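Local structure of attaching and effacing protein, pathogenesis factor (Escherichia coli, 4E9L) at residues A[299-304]-A[375-380]; A[103-108]-A[222-227]; A[243-248]-A[269-274]; A[109-114]-A[144-149]. The protein probably acts as a surface adhesin of the intimin/invasin family, this piece being a row of immunoglobulin-like domains from its extracellular part. All blocks are in the same frame, centred on the assembly; numbering follows the deposited sequence. Where two conformers were deposited one is given.

Contact 1: residues A[299-304]-A[375-380]; sequences STLVAD and LSVMPR
Two facing sheets of an immunoglobulin-like beta sandwich meet here: L301, on the outermost strand 300-303 of one sheet, reaches across to V377 and P379, on strand 373-381 of the other. One methyl carries the whole contact. L301 CD2 lies 3.7 Å from P379 CD, and the leucine and proline side chains approach tip to tip. The same CD2 stands 4.0 Å from V377 CG1 and 3.9 Å from V377 O, so the methyl touches a carbonyl oxygen as well as the two side chains. CG of L301 is anti to the backbone N (chi1 -180°), which carries CD2 toward the other sheet. V377 offers CG1 by the same choice, with CG2 turned to the side of its own backbone N. L301 and A303 also rest on L391 of strand 391-395, and V377 on F338 of strand 337-339, extending the apolar layer beyond the two segments. L301 and P379 are the closest pair in backbone terms, yet their CA atoms remain 7.6 Å apart. With a methyl against apolar carbons and one carbonyl oxygen, and no hydrogen bond across these segments, the contact is one of packing and carries no directional bond.

Contact 2: residues A[103-108]-A[222-227]; sequences PVVGGT and HGNAIS
V105 packs against H222 and N224 where two successive immunoglobulin-like domains of the invasin domain 3 family meet end to end. Both segments are loops: 103-108 links strands 95-99 and 108-114 of one domain, while 222-227 lies between strands 211-217 and 231-236 of the next. Between these two segments the burial is modest, 108 Å² in all, and the nearest CA atoms, those of V105 and H222, are 9.0 Å apart.

The van der Waals part belongs to V105. Both of its methyls, CG1 and CG2, lie 3.8 Å from N224 ND2, and CG2 is equally close to H222 ND1, approaching the imidazole obliquely. A chi1 of -70° puts CG2 between the backbone N and the carbonyl carbon, with CG1 anti to the carbonyl carbon, leaving both methyls directed at the second domain. V105 also leans on D220 of that domain.

Hydrogen bonding within the first loop shapes the presentation of V105. Residues 104-107 form a type II beta turn, closed by G107 N to V104 O at 2.9 Å, and G106 takes the positive phi (79°) of its third position.

Polar ties between the domains run through the amide of N224, beside the valine. Its ND2 donates to T162 O and its OD1 accepts from A164 N, so both ends of the amide are held from across the joint. H222 ND1, by contrast, is buried by the contact and has no hydrogen-bonding partner in the model; its neighbour is the CG2 methyl of V105.

Contact 3: residues A[243-248]-A[269-274]; sequences ATVSSW and LRVMPL
This is apolar packing between the two sheets of one beta sandwich, with A243, V245 and W248 facing L269, V271 and P273. Segment 243-248 enters strand 244-252, the outermost of its sheet within this chain, and segment 269-274 lies on strand 267-275 inside the other. The touching parts run only 23° apart, and the paired residues advance together: A243 lies opposite L269 with CA atoms 8.7 Å apart, V245 opposite V271 at 8.8 Å. Those separations are bridged by side chains, and no hydrogen bond crosses. At one end A243 CB meets L269 CD2 at 4.1 Å; CG of the leucine stands anti to its backbone N (chi1 180°), extending the branch to the alanine. The middle pair is looser, CG2 of V245 and CG2 of V271 being 4.4 Å apart. At the other end the far atoms of the six-membered ring do the touching: W248 CZ2 and CH2 each lie 4.0 Å from P273 CB, and the two side chains cross obliquely. The indole also rests on V214 and L216 of strand 211-217 and on Y256 and A258 of strand 255-261, two strands of its own sheet. An apolar layer between facing sheets is the core arrangement of beta sandwiches, here of the immunoglobulin-like kind.

Contact 4: residues A[109-114]-A[144-149]; sequences VTAIWT and SGWTDN
W146 and W113 carry most of this contact, with A111 as the third member. The tryptophans form a T-shaped (edge-to-face) pair: the edge of W113 is directed at a face of W146, the six-membered rings have centroids 5.2 Å apart, and their planes meet at 61°. W113 CE3 is the atom that comes down on the indole, 3.9 Å above the plane of W146 and over its centre. The stem of the same residue packs further out, its CB lying 3.7 Å from W146 CZ3. Both segments belong to one sheet of an immunoglobulin-like sandwich, strands 108-114 and 142-148 being separated by strand 153-159, so the W146 side chain reaches across A156 of the intervening strand to W113 and A111. CG anti to the carbonyl carbon (chi1 -73°) turns the indole that way. A111, two residues before W113 and pointing the same way, takes the outer end of the ring: CB is 4.0 Å from W146 CH2, and the A111 carbonyl O lies obliquely to the ring, 3.8 Å from CZ3. Beyond the segments, P128 and P171 each touch the side chains of both tryptophans, and W113 NE1 donates to A178 O, which satisfies the polar atom of this buried ring.

Overall arrangement
The four contacts sample three successive domains of an elongated chain and the joint between two of them. Contact 4 lies within the first modelled domain, contact 3 within the second and contact 1 within the third. The centres of contacts 3 and 4 are 48 Å apart, and those of contacts 1 and 3 are 40 Å apart; contacts 1 and 4 are 86 Å apart, on opposite sides of the chain's centre. Contact 2 joins the first two domains, its centre 23 Å from contact 4 and 26 Å from contact 3. Only contacts 2 and 4 touch, through P103 CG and V109 CB at 4.1 Å, a local packing contact, the loop of contact 2 running straight into the strand of contact 4.

Contact 1: residues A[299-304]-A[375-380]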
# COMPACT_ATOMS: atom_id res chain seq x y z
N SER A 299 13.33 24.53 -19.20
CA SER A 299 14.73 24.52 -18.80
C SER A 299 15.55 25.41 -19.73
O SER A 299 15.12 25.63 -20.87
CB SER A 299 15.24 23.09 -18.75
OG SER A 299 14.56 22.40 -17.71
N THR A 300 16.68 25.97 -19.24
CA THR A 300 17.52 26.88 -20.05
C THR A 300 19.01 26.59 -19.90
O THR A 300 19.45 26.17 -18.85
CB THR A 300 17.26 28.37 -19.69
OG1 THR A 300 17.61 28.63 -18.33
CG2 THR A 300 15.81 28.83 -19.95
N LEU A 301 19.79 26.89 -20.95
CA LEU A 301 21.23 26.78 -20.94
C LEU A 301 21.79 28.06 -21.53
O LEU A 301 21.41 28.43 -22.64
CB LEU A 301 21.71 25.56 -21.77
CG LEU A 301 23.26 25.39 -21.80
CD1 LEU A 301 23.81 25.04 -20.38
CD2 LEU A 301 23.67 24.34 -22.80
N VAL A 302 22.67 28.74 -20.80
CA VAL A 302 23.36 29.97 -21.26
C VAL A 302 24.87 29.79 -21.02
O VAL A 302 25.25 28.97 -20.20
CB VAL A 302 22.83 31.27 -20.56
CG1 VAL A 302 21.34 31.50 -20.84
CG2 VAL A 302 23.09 31.26 -19.05
N ALA A 303 25.71 30.61 -21.69
CA ALA A 303 27.16 30.64 -21.52
C ALA A 303 27.51 32.06 -21.12
O ALA A 303 26.69 32.95 -21.36
CB ALA A 303 27.84 30.27 -22.84
N ASP A 304 28.67 32.30 -20.48
CA ASP A 304 29.09 33.66 -20.11
C ASP A 304 29.70 34.44 -21.32
O ASP A 304 29.92 35.64 -21.23
CB ASP A 304 30.05 33.66 -18.89
CG ASP A 304 31.40 32.97 -19.08
OD1 ASP A 304 31.80 32.77 -20.23
OD2 ASP A 304 32.09 32.74 -18.07
N LEU A 375 29.06 26.25 -32.92
CA LEU A 375 29.00 25.12 -32.02
C LEU A 375 27.61 25.03 -31.41
O LEU A 375 27.18 25.98 -30.75
CB LEU A 375 30.05 25.21 -30.88
CG LEU A 375 30.06 24.05 -29.85
CD1 LEU A 375 30.54 22.73 -30.50
CD2 LEU A 375 31.00 24.35 -28.69
N SER A 376 26.93 23.88 -31.60
CA SER A 376 25.62 23.61 -31.02
C SER A 376 25.86 22.75 -29.77
O SER A 376 26.52 21.71 -29.85
CB SER A 376 24.73 22.93 -32.05
OG SER A 376 23.69 22.15 -31.46
N VAL A 377 25.39 23.22 -28.60
CA VAL A 377 25.58 22.53 -27.33
C VAL A 377 24.23 22.03 -26.79
O VAL A 377 23.37 22.84 -26.43
CB VAL A 377 26.35 23.43 -26.31
CG1 VAL A 377 26.57 22.71 -24.99
CG2 VAL A 377 27.68 23.92 -26.86
N MET A 378 24.07 20.70 -26.71
CA MET A 378 22.82 20.13 -26.22
C MET A 378 23.03 19.47 -24.86
O MET A 378 23.67 18.41 -24.78
CB MET A 378 22.17 19.18 -27.25
CG MET A 378 20.87 18.50 -26.75
SD MET A 378 19.55 19.61 -26.13
CE MET A 378 18.99 20.37 -27.70
N PRO A 379 22.52 20.10 -23.78
CA PRO A 379 22.65 19.48 -22.45
C PRO A 379 21.81 18.20 -22.41
O PRO A 379 20.80 18.06 -23.12
CB PRO A 379 22.10 20.54 -21.50
CG PRO A 379 21.13 21.31 -22.32
CD PRO A 379 21.73 21.35 -23.70
N ARG A 380 22.26 17.26 -21.58
CA ARG A 380 21.63 15.96 -21.42
C ARG A 380 21.40 15.67 -19.95
O ARG A 380 22.28 15.92 -19.11
CB ARG A 380 22.54 14.86 -22.03
CG ARG A 380 22.52 14.82 -23.55
CD ARG A 380 21.36 13.96 -23.99
NE ARG A 380 21.15 13.98 -25.43
CZ ARG A 380 21.53 13.01 -26.25
NH1 ARG A 380 22.14 11.93 -25.78
NH2 ARG A 380 21.30 13.12 -27.56

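Contact 2: residues A[103-108]-A[222-227]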
# COMPACT_ATOMS: atom_id res chain seq x y z
N PRO A 103 -20.20 -14.22 15.38
CA PRO A 103 -19.93 -13.72 16.73
C PRO A 103 -18.54 -13.06 16.67
O PRO A 103 -17.76 -13.31 15.73
CB PRO A 103 -19.89 -15.01 17.56
CG PRO A 103 -19.33 -16.03 16.62
CD PRO A 103 -20.01 -15.69 15.31
N VAL A 104 -18.25 -12.19 17.63
CA VAL A 104 -16.97 -11.47 17.66
C VAL A 104 -16.01 -12.22 18.56
O VAL A 104 -16.43 -12.80 19.57
CB VAL A 104 -17.21 -9.99 18.14
CG1 VAL A 104 -15.91 -9.17 18.16
CG2 VAL A 104 -18.26 -9.30 17.25
N VAL A 105 -14.71 -12.16 18.24
CA VAL A 105 -13.64 -12.73 19.08
C VAL A 105 -13.82 -12.21 20.50
O VAL A 105 -14.23 -11.05 20.70
CB VAL A 105 -12.20 -12.41 18.57
CG1 VAL A 105 -11.91 -13.16 17.29
CG2 VAL A 105 -11.96 -10.91 18.40
N GLY A 106 -13.59 -13.11 21.48
CA GLY A 106 -13.72 -12.78 22.89
C GLY A 106 -15.16 -12.78 23.37
O GLY A 106 -15.41 -12.62 24.56
N GLY A 107 -16.10 -12.98 22.45
CA GLY A 107 -17.51 -13.04 22.81
C GLY A 107 -17.96 -14.45 23.11
O GLY A 107 -17.20 -15.31 23.59
N THR A 108 -19.22 -14.71 22.82
CA THR A 108 -19.81 -16.03 23.03
C THR A 108 -20.68 -16.45 21.86
O THR A 108 -21.18 -15.60 21.12
CB THR A 108 -20.54 -16.07 24.41
OG1 THR A 108 -20.96 -17.41 24.67
CG2 THR A 108 -21.74 -15.15 24.47
N HIS A 222 -6.25 -7.50 19.03
CA HIS A 222 -5.57 -8.79 19.18
C HIS A 222 -4.67 -9.11 17.98
O HIS A 222 -4.01 -10.14 17.97
CB HIS A 222 -6.60 -9.93 19.37
CG HIS A 222 -7.65 -9.60 20.38
ND1 HIS A 222 -8.94 -9.28 20.00
CD2 HIS A 222 -7.55 -9.45 21.72
CE1 HIS A 222 -9.59 -9.01 21.12
NE2 HIS A 222 -8.80 -9.11 22.18
N GLY A 223 -4.69 -8.24 16.99
CA GLY A 223 -3.91 -8.48 15.78
C GLY A 223 -4.63 -9.29 14.73
O GLY A 223 -4.00 -9.75 13.78
N ASN A 224 -5.97 -9.46 14.84
CA ASN A 224 -6.70 -10.17 13.77
C ASN A 224 -6.85 -9.24 12.58
O ASN A 224 -7.23 -8.08 12.77
CB ASN A 224 -8.09 -10.63 14.22
CG ASN A 224 -8.05 -11.65 15.33
OD1 ASN A 224 -7.47 -12.74 15.19
ND2 ASN A 224 -8.68 -11.32 16.44
N ALA A 225 -6.63 -9.75 11.38
CA ALA A 225 -6.80 -9.02 10.12
C ALA A 225 -8.30 -8.72 9.93
O ALA A 225 -9.15 -9.56 10.24
CB ALA A 225 -6.28 -9.86 8.97
N ILE A 226 -8.64 -7.49 9.52
CA ILE A 226 -10.02 -7.09 9.32
C ILE A 226 -10.32 -6.98 7.82
O ILE A 226 -9.75 -6.13 7.13
CB ILE A 226 -10.37 -5.78 10.06
CG1 ILE A 226 -10.10 -5.90 11.58
CG2 ILE A 226 -11.85 -5.41 9.79
CD1 ILE A 226 -10.18 -4.60 12.30
N SER A 227 -11.26 -7.82 7.35
CA SER A 227 -11.70 -7.90 5.94
C SER A 227 -12.97 -7.11 5.65
O SER A 227 -13.70 -6.76 6.57
CB SER A 227 -11.88 -9.35 5.51
OG SER A 227 -10.62 -10.00 5.39

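Contact 3: residues A[243-248]-A[269-274]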
# COMPACT_ATOMS: atom_id res chain seq x y z
N ALA A 243 -3.18 16.83 -4.66
CA ALA A 243 -2.88 15.39 -4.57
C ALA A 243 -4.17 14.60 -4.37
O ALA A 243 -5.13 15.13 -3.80
CB ALA A 243 -1.90 15.12 -3.43
N THR A 244 -4.21 13.33 -4.83
CA THR A 244 -5.43 12.53 -4.69
C THR A 244 -5.09 11.11 -4.28
O THR A 244 -3.94 10.67 -4.37
CB THR A 244 -6.23 12.47 -6.04
OG1 THR A 244 -5.43 11.82 -7.04
CG2 THR A 244 -6.69 13.81 -6.56
N VAL A 245 -6.10 10.40 -3.80
CA VAL A 245 -6.02 8.97 -3.51
C VAL A 245 -7.16 8.32 -4.32
O VAL A 245 -8.26 8.88 -4.43
CB VAL A 245 -6.08 8.63 -1.98
CG1 VAL A 245 -5.93 7.12 -1.74
CG2 VAL A 245 -5.00 9.39 -1.21
N SER A 246 -6.89 7.14 -4.89
CA SER A 246 -7.85 6.34 -5.66
C SER A 246 -8.75 5.51 -4.74
O SER A 246 -8.64 5.57 -3.51
CB SER A 246 -7.07 5.39 -6.58
OG SER A 246 -6.47 4.32 -5.86
N SER A 247 -9.62 4.68 -5.35
CA SER A 247 -10.43 3.69 -4.64
C SER A 247 -9.44 2.66 -4.03
O SER A 247 -8.31 2.56 -4.48
CB SER A 247 -11.34 2.96 -5.62
OG SER A 247 -10.56 2.28 -6.60
N TRP A 248 -9.87 1.93 -2.99
CA TRP A 248 -9.04 0.91 -2.35
C TRP A 248 -9.34 -0.48 -2.93
O TRP A 248 -10.47 -0.76 -3.32
CB TRP A 248 -9.24 0.92 -0.83
CG TRP A 248 -8.69 2.17 -0.20
CD1 TRP A 248 -9.29 3.40 -0.18
CD2 TRP A 248 -7.42 2.32 0.44
NE1 TRP A 248 -8.47 4.31 0.44
CE2 TRP A 248 -7.32 3.67 0.85
CE3 TRP A 248 -6.34 1.46 0.69
CZ2 TRP A 248 -6.18 4.18 1.49
CZ3 TRP A 248 -5.21 1.95 1.32
CH2 TRP A 248 -5.14 3.30 1.73
N LEU A 269 3.93 15.60 2.41
CA LEU A 269 2.60 15.04 2.24
C LEU A 269 2.42 13.87 3.22
O LEU A 269 3.31 13.03 3.36
CB LEU A 269 2.48 14.54 0.78
CG LEU A 269 1.17 13.89 0.34
CD1 LEU A 269 0.01 14.79 0.64
CD2 LEU A 269 1.19 13.61 -1.16
N ARG A 270 1.28 13.83 3.90
CA ARG A 270 0.93 12.76 4.84
C ARG A 270 -0.38 12.14 4.41
O ARG A 270 -1.30 12.88 4.02
CB ARG A 270 0.83 13.28 6.29
CG ARG A 270 2.18 13.67 6.88
CD ARG A 270 2.07 14.31 8.26
NE ARG A 270 1.31 15.57 8.26
CZ ARG A 270 1.80 16.75 7.91
NH1 ARG A 270 3.05 16.86 7.48
NH2 ARG A 270 1.03 17.83 7.95
N VAL A 271 -0.47 10.80 4.46
CA VAL A 271 -1.66 10.06 4.09
C VAL A 271 -2.16 9.25 5.26
O VAL A 271 -1.44 8.42 5.80
CB VAL A 271 -1.52 9.22 2.77
CG1 VAL A 271 -0.31 8.30 2.80
CG2 VAL A 271 -2.81 8.44 2.45
N MET A 272 -3.41 9.48 5.62
CA MET A 272 -4.08 8.75 6.68
C MET A 272 -5.30 8.02 6.09
O MET A 272 -6.27 8.69 5.72
CB MET A 272 -4.48 9.69 7.84
CG MET A 272 -5.28 9.00 8.97
SD MET A 272 -4.44 7.55 9.65
CE MET A 272 -3.25 8.39 10.75
N PRO A 273 -5.28 6.67 5.95
CA PRO A 273 -6.50 5.97 5.51
C PRO A 273 -7.55 6.17 6.60
O PRO A 273 -7.21 6.32 7.79
CB PRO A 273 -6.09 4.49 5.45
CG PRO A 273 -4.62 4.48 5.58
CD PRO A 273 -4.24 5.71 6.36
N LEU A 274 -8.81 6.25 6.17
CA LEU A 274 -9.92 6.49 7.07
C LEU A 274 -10.94 5.37 7.01
O LEU A 274 -11.28 4.89 5.92
CB LEU A 274 -10.64 7.81 6.71
CG LEU A 274 -9.85 9.12 6.73
CD1 LEU A 274 -10.66 10.23 6.07
CD2 LEU A 274 -9.47 9.55 8.14

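Contact 4: residues A[109-114]-A[144-149]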
# COMPACT_ATOMS: atom_id res chain seq x y z
N VAL A 109 -20.87 -17.76 21.70
CA VAL A 109 -21.73 -18.33 20.65
C VAL A 109 -22.46 -19.54 21.26
O VAL A 109 -21.90 -20.25 22.10
CB VAL A 109 -20.95 -18.62 19.33
CG1 VAL A 109 -19.82 -19.62 19.53
CG2 VAL A 109 -21.88 -19.04 18.19
N THR A 110 -23.74 -19.72 20.90
CA THR A 110 -24.49 -20.84 21.49
C THR A 110 -24.51 -21.99 20.50
O THR A 110 -24.75 -21.76 19.33
CB THR A 110 -25.91 -20.40 21.89
OG1 THR A 110 -25.81 -19.27 22.76
CG2 THR A 110 -26.71 -21.52 22.57
N ALA A 111 -24.30 -23.22 20.98
CA ALA A 111 -24.39 -24.43 20.16
C ALA A 111 -25.70 -25.10 20.51
O ALA A 111 -25.98 -25.31 21.69
CB ALA A 111 -23.23 -25.37 20.45
N ILE A 112 -26.51 -25.42 19.50
CA ILE A 112 -27.80 -26.08 19.66
C ILE A 112 -27.77 -27.36 18.84
O ILE A 112 -27.80 -27.33 17.61
CB ILE A 112 -29.04 -25.20 19.30
CG1 ILE A 112 -28.95 -23.77 19.90
CG2 ILE A 112 -30.33 -25.93 19.74
CD1 ILE A 112 -28.53 -22.68 18.85
N TRP A 113 -27.70 -28.48 19.54
CA TRP A 113 -27.65 -29.80 18.92
C TRP A 113 -29.03 -30.45 19.03
O TRP A 113 -29.60 -30.56 20.13
CB TRP A 113 -26.57 -30.62 19.65
CG TRP A 113 -26.55 -32.10 19.40
CD1 TRP A 113 -26.83 -32.76 18.23
CD2 TRP A 113 -26.08 -33.08 20.32
NE1 TRP A 113 -26.61 -34.11 18.40
CE2 TRP A 113 -26.15 -34.34 19.67
CE3 TRP A 113 -25.55 -33.02 21.62
CZ2 TRP A 113 -25.81 -35.53 20.31
CZ3 TRP A 113 -25.17 -34.20 22.24
CH2 TRP A 113 -25.26 -35.44 21.57
N THR A 114 -29.56 -30.86 17.90
CA THR A 114 -30.86 -31.52 17.79
C THR A 114 -30.55 -32.99 17.60
O THR A 114 -29.98 -33.37 16.59
CB THR A 114 -31.68 -30.91 16.65
OG1 THR A 114 -31.81 -29.51 16.88
CG2 THR A 114 -33.07 -31.53 16.53
N SER A 144 -18.98 -24.97 27.50
CA SER A 144 -19.58 -25.41 28.75
C SER A 144 -20.03 -26.86 28.47
O SER A 144 -19.97 -27.33 27.32
CB SER A 144 -20.82 -24.57 29.03
OG SER A 144 -21.81 -24.82 28.04
N GLY A 145 -20.60 -27.51 29.48
CA GLY A 145 -21.23 -28.81 29.29
C GLY A 145 -22.54 -28.64 28.52
O GLY A 145 -23.00 -27.51 28.31
N TRP A 146 -23.11 -29.74 28.04
CA TRP A 146 -24.36 -29.74 27.28
C TRP A 146 -25.54 -29.78 28.25
O TRP A 146 -25.54 -30.61 29.16
CB TRP A 146 -24.44 -30.97 26.39
CG TRP A 146 -23.56 -30.99 25.18
CD1 TRP A 146 -22.45 -31.76 24.99
CD2 TRP A 146 -23.77 -30.29 23.95
NE1 TRP A 146 -21.97 -31.60 23.71
CE2 TRP A 146 -22.75 -30.67 23.06
CE3 TRP A 146 -24.72 -29.34 23.52
CZ2 TRP A 146 -22.63 -30.14 21.77
CZ3 TRP A 146 -24.61 -28.82 22.24
CH2 TRP A 146 -23.58 -29.22 21.38
N THR A 147 -26.55 -28.90 28.06
CA THR A 147 -27.77 -28.93 28.88
C THR A 147 -28.81 -29.71 28.09
O THR A 147 -29.12 -29.33 26.96
CB THR A 147 -28.25 -27.51 29.23
OG1 THR A 147 -27.34 -26.95 30.15
CG2 THR A 147 -29.68 -27.48 29.82
N ASP A 148 -29.36 -30.78 28.68
CA ASP A 148 -30.42 -31.58 28.08
C ASP A 148 -31.73 -30.78 28.31
O ASP A 148 -32.19 -30.67 29.44
CB ASP A 148 -30.51 -32.97 28.76
CG ASP A 148 -31.58 -33.92 28.21
OD1 ASP A 148 -32.39 -33.48 27.37
OD2 ASP A 148 -31.63 -35.09 28.64
N ASN A 149 -32.32 -30.21 27.23
CA ASN A 149 -33.55 -29.42 27.37
C ASN A 149 -34.82 -30.25 27.47
O ASN A 149 -35.89 -29.68 27.66
CB ASN A 149 -33.69 -28.37 26.28
CG ASN A 149 -32.57 -27.38 26.25
OD1 ASN A 149 -31.91 -27.17 25.23
ND2 ASN A 149 -32.31 -26.75 27.38